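Local coordinates for protein D-glycero-alpha-D-manno-heptose 7-phosphate kinase (Campylobacter jejuni subsp. jejuni, PDB 4N3O) that phosphorylates D-glycero-alpha-D-manno-heptose 7-phosphate at C-1 with ATP, a step toward the GDP-heptose used in capsule polysaccharide biosynthesis, at residues A[243-246]-A[247-251]; A[275-278]-A[279-282]. All blocks are in the same frame, centred on the assembly; numbering follows the deposited sequence.

Contact 1: A[243-246]-A[247-251]; sequences MKEA and LFRAD
Glu245 and Arg249, one helical turn apart, run side by side and end in a stacked salt bridge. Glu245 OE2 stands over one face of the guanidinium, offset toward its rim and 3.0 Å from Arg249 NH2. Carboxylate and guanidinium planes differ by 29°, and no N-H of Arg249 points at the oxygen, so charge holds the pair rather than a directed bond. Both chains are extended: Glu245 carries CG anti to its backbone N (chi1 -163°), whereas Arg249 carries CG anti to its carbonyl carbon, which lays its stem over the Glu245 carbonyl, CG 3.1 Å from Glu245 O. The same oxygen receives Arg249 N at 2.7 Å. One residue earlier in the helix, Phe248 N bonds to Lys244 O at 2.8 Å with the hydrogen almost exactly in line (179°), and Leu247 N bonds to Met243 O.

The turn is the C-terminal end of helix 236-248, closed by a Schellman motif. Ala250 takes positive phi, and the chain folds back so that Asp251 N reaches Ala246 O at 2.9 Å, while Ala250 N bonds to Leu247 O at 3.0 Å. Asp251 at once becomes the N-cap of helix 252-262, where its side chain caps a backbone N and OD2 is also hydrogen-bonded to Thr254 OG1; one short link thus ends one helix and starts the next.

On the buried side the selenomethionine Met243 packs against Leu255, Ile258 and Leu259 of that second helix and, with Leu247, against Leu36 of strand 31-40. Lys244 NZ forms a salt bridge with Glu176 OE1. Ala250 rests on Trp193 and Ile194 of helix 192-200, and Ser1 of the second subunit packs on Asp251.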
# COMPACT_ATOMS: atom_id res chain seq x y z
N MSE A 243 20.99 9.87 13.40
CA MSE A 243 19.84 9.25 12.75
C MSE A 243 20.21 7.90 12.16
O MSE A 243 19.39 7.01 12.14
CB MSE A 243 19.23 10.13 11.68
CG MSE A 243 17.77 9.78 11.37
SE MSE A 243 17.08 11.15 10.12
CE MSE A 243 17.07 12.72 11.31
N LYS A 244 21.42 7.74 11.65
CA LYS A 244 21.83 6.42 11.15
C LYS A 244 21.87 5.43 12.30
O LYS A 244 21.33 4.34 12.21
CB LYS A 244 23.23 6.42 10.53
CG LYS A 244 23.42 7.18 9.24
CD LYS A 244 24.78 6.81 8.65
CE LYS A 244 25.29 7.82 7.63
NZ LYS A 244 25.62 9.14 8.27
N GLU A 245 22.53 5.84 13.38
CA GLU A 245 22.69 4.99 14.54
C GLU A 245 21.33 4.58 15.08
O GLU A 245 21.12 3.41 15.37
CB GLU A 245 23.51 5.71 15.61
CG GLU A 245 24.09 4.80 16.68
CD GLU A 245 24.94 5.55 17.71
OE1 GLU A 245 24.63 6.73 18.02
OE2 GLU A 245 25.90 4.95 18.24
N ALA A 246 20.39 5.52 15.16
CA ALA A 246 19.04 5.23 15.66
C ALA A 246 18.31 4.23 14.73
O ALA A 246 17.56 3.37 15.19
CB ALA A 246 18.23 6.51 15.81
N LEU A 247 18.54 4.36 13.44
CA LEU A 247 17.94 3.46 12.46
C LEU A 247 18.55 2.08 12.61
O LEU A 247 17.84 1.10 12.75
CB LEU A 247 18.13 4.00 11.04
CG LEU A 247 17.13 5.07 10.59
CD1 LEU A 247 17.53 5.66 9.25
CD2 LEU A 247 15.73 4.47 10.48
N PHE A 248 19.87 2.02 12.61
CA PHE A 248 20.56 0.75 12.83
C PHE A 248 20.12 0.11 14.15
O PHE A 248 19.78 -1.07 14.20
CB PHE A 248 22.05 1.02 12.83
CG PHE A 248 22.87 -0.10 13.37
CD1 PHE A 248 22.97 -1.30 12.67
CD2 PHE A 248 23.57 0.05 14.55
CE1 PHE A 248 23.73 -2.34 13.16
CE2 PHE A 248 24.33 -0.98 15.04
CZ PHE A 248 24.42 -2.18 14.35
N ARG A 249 20.10 0.90 15.21
CA ARG A 249 19.71 0.43 16.53
C ARG A 249 18.22 0.13 16.68
O ARG A 249 17.82 -0.37 17.71
CB ARG A 249 20.10 1.46 17.60
CG ARG A 249 21.59 1.57 17.85
CD ARG A 249 21.91 2.54 18.98
NE ARG A 249 23.33 2.48 19.34
CZ ARG A 249 23.94 3.27 20.24
NH1 ARG A 249 23.25 4.21 20.89
NH2 ARG A 249 25.23 3.12 20.48
N ALA A 250 17.41 0.46 15.68
CA ALA A 250 15.97 0.28 15.82
C ALA A 250 15.49 1.03 17.08
O ALA A 250 14.59 0.59 17.80
CB ALA A 250 15.62 -1.20 15.91
N ASP A 251 16.11 2.17 17.34
CA ASP A 251 15.79 2.96 18.52
C ASP A 251 14.71 3.96 18.15
O ASP A 251 14.98 5.13 17.82
CB ASP A 251 17.05 3.64 19.04
CG ASP A 251 16.78 4.50 20.22
OD1 ASP A 251 15.60 4.55 20.65
OD2 ASP A 251 17.73 5.12 20.72

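Contact 2: A[275-278]-A[279-282]; sequences NDEL and ERIY
Glu277 and Arg280 meet through their charged ends on the first turns of helix 276-287, whose N-cap is Asn275, in the C-terminal domain of this GHMP kinase. The capping bond is weak: Asn275 OD1 accepts from Glu277 N at 3.3 Å, bringing a side-chain oxygen to an amide that has no helical carbonyl before it.

Backbone bonds follow the cap in i to i+4 order. Glu279 N reaches Asn275 O at 3.0 Å, so the capping residue serves the helix with its main chain as well as its amide. Arg280 N to Asp276 O is equally long but more bent at hydrogen. Next comes Ile281 N, which lies above the carbonyl plane of Glu277 rather than on a lone pair. Tyr282 N to Leu278 O, at 2.8 Å, is both shorter and straighter.

Nonpolar contacts bind the helix to its surroundings. Leu278 packs against Ile209, a loop residue that also touches Asn275, while Ile281 and Tyr282 lie on Met304 of strand 303-308, part of the four-stranded antiparallel sheet. Within the turn, Ile281 CG1 crowds the Glu277 carbonyl, 3.1 Å from Glu277 O.

Charged groups lie along another side. Asp276 OD1 and Glu279 OE1 are not in contact, 4.8 Å apart; two acids in the first turn would probably be eased by the positive end of the helix dipole. Arg280 is shared between two carboxylates, with NH2 in a salt bridge to Glu323 and NH1 turned to Glu277. Glu277 bends at chi2 (68°) and Arg280 at chi3 (90°), which draws the two ends together at the guanidinium edge with their planes 47° apart, Arg280 NH1 lying 2.9 Å from Glu277 OE2.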
# COMPACT_ATOMS: atom_id res chain seq x y z
N ASN A 275 0.89 30.67 5.25
CA ASN A 275 -0.44 30.51 4.68
C ASN A 275 -1.46 30.29 5.80
O ASN A 275 -1.26 29.45 6.68
CB ASN A 275 -0.46 29.36 3.68
CG ASN A 275 -1.78 29.26 2.94
OD1 ASN A 275 -2.66 30.10 3.09
ND2 ASN A 275 -1.92 28.23 2.12
N ASP A 276 -2.57 31.03 5.75
CA ASP A 276 -3.60 30.94 6.79
C ASP A 276 -4.34 29.59 6.79
O ASP A 276 -4.66 29.07 7.84
CB ASP A 276 -4.62 32.08 6.64
CG ASP A 276 -3.97 33.46 6.67
OD1 ASP A 276 -2.72 33.54 6.62
OD2 ASP A 276 -4.71 34.48 6.71
N GLU A 277 -4.58 29.04 5.60
CA GLU A 277 -5.31 27.77 5.48
C GLU A 277 -4.45 26.54 5.85
O GLU A 277 -4.97 25.57 6.40
CB GLU A 277 -5.91 27.63 4.08
CG GLU A 277 -7.03 26.59 3.96
CD GLU A 277 -8.31 26.97 4.71
OE1 GLU A 277 -8.31 27.93 5.52
OE2 GLU A 277 -9.34 26.31 4.48
N LEU A 278 -3.15 26.57 5.53
CA LEU A 278 -2.24 25.50 5.92
C LEU A 278 -2.05 25.55 7.43
O LEU A 278 -2.10 24.53 8.10
CB LEU A 278 -0.87 25.61 5.23
CG LEU A 278 -0.75 25.22 3.75
CD1 LEU A 278 0.65 25.55 3.24
CD2 LEU A 278 -1.04 23.74 3.54
N GLU A 279 -1.83 26.76 7.95
CA GLU A 279 -1.65 26.98 9.38
C GLU A 279 -2.88 26.48 10.16
O GLU A 279 -2.75 25.93 11.26
CB GLU A 279 -1.38 28.46 9.66
CG GLU A 279 -1.08 28.82 11.12
CD GLU A 279 -0.78 30.31 11.30
OE1 GLU A 279 -0.85 31.08 10.31
OE2 GLU A 279 -0.47 30.73 12.44
N ARG A 280 -4.07 26.66 9.57
CA ARG A 280 -5.29 26.22 10.21
C ARG A 280 -5.33 24.69 10.19
O ARG A 280 -5.73 24.07 11.16
CB ARG A 280 -6.53 26.78 9.49
CG ARG A 280 -7.71 26.97 10.44
CD ARG A 280 -9.08 27.11 9.77
NE ARG A 280 -9.77 25.83 9.58
CZ ARG A 280 -9.86 25.15 8.43
NH1 ARG A 280 -9.30 25.60 7.32
NH2 ARG A 280 -10.52 24.01 8.39
N ILE A 281 -4.90 24.08 9.08
CA ILE A 281 -4.90 22.62 8.95
C ILE A 281 -3.91 22.01 9.93
O ILE A 281 -4.24 21.03 10.59
CB ILE A 281 -4.62 22.18 7.50
CG1 ILE A 281 -5.78 22.60 6.58
CG2 ILE A 281 -4.44 20.66 7.41
CD1 ILE A 281 -7.11 21.93 6.90
N TYR A 282 -2.72 22.60 10.04
CA TYR A 282 -1.71 22.14 11.00
C TYR A 282 -2.31 22.17 12.41
O TYR A 282 -2.26 21.18 13.14
CB TYR A 282 -0.48 23.05 10.95
CG TYR A 282 0.62 22.66 11.91
CD1 TYR A 282 1.59 21.70 11.57
CD2 TYR A 282 0.73 23.28 13.16
CE1 TYR A 282 2.60 21.35 12.46
CE2 TYR A 282 1.73 22.94 14.06
CZ TYR A 282 2.67 21.98 13.70
OH TYR A 282 3.66 21.65 14.60

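Both contacts fall within the C-terminal region of the GHMP kinase fold, contact 1 first along the chain, contact 2 after it. Their centres are 33 Å apart and their nearest atoms about 16 Å, so they do not touch. One closes helix 236-248 and the other opens helix 276-287, with helices 252-262 and 267-273 between them. Contact 1 lies against strand 31-40 of the nine-stranded sheet, with the side chain of Met243 about 9 Å from that of Gly20, which probably binds substrate. Contact 2, beside the four-stranded sheet, is remote from the substrate, ATP and magnesium sites inferred by similarity, so contact 1 is the nearer to the probable substrate site.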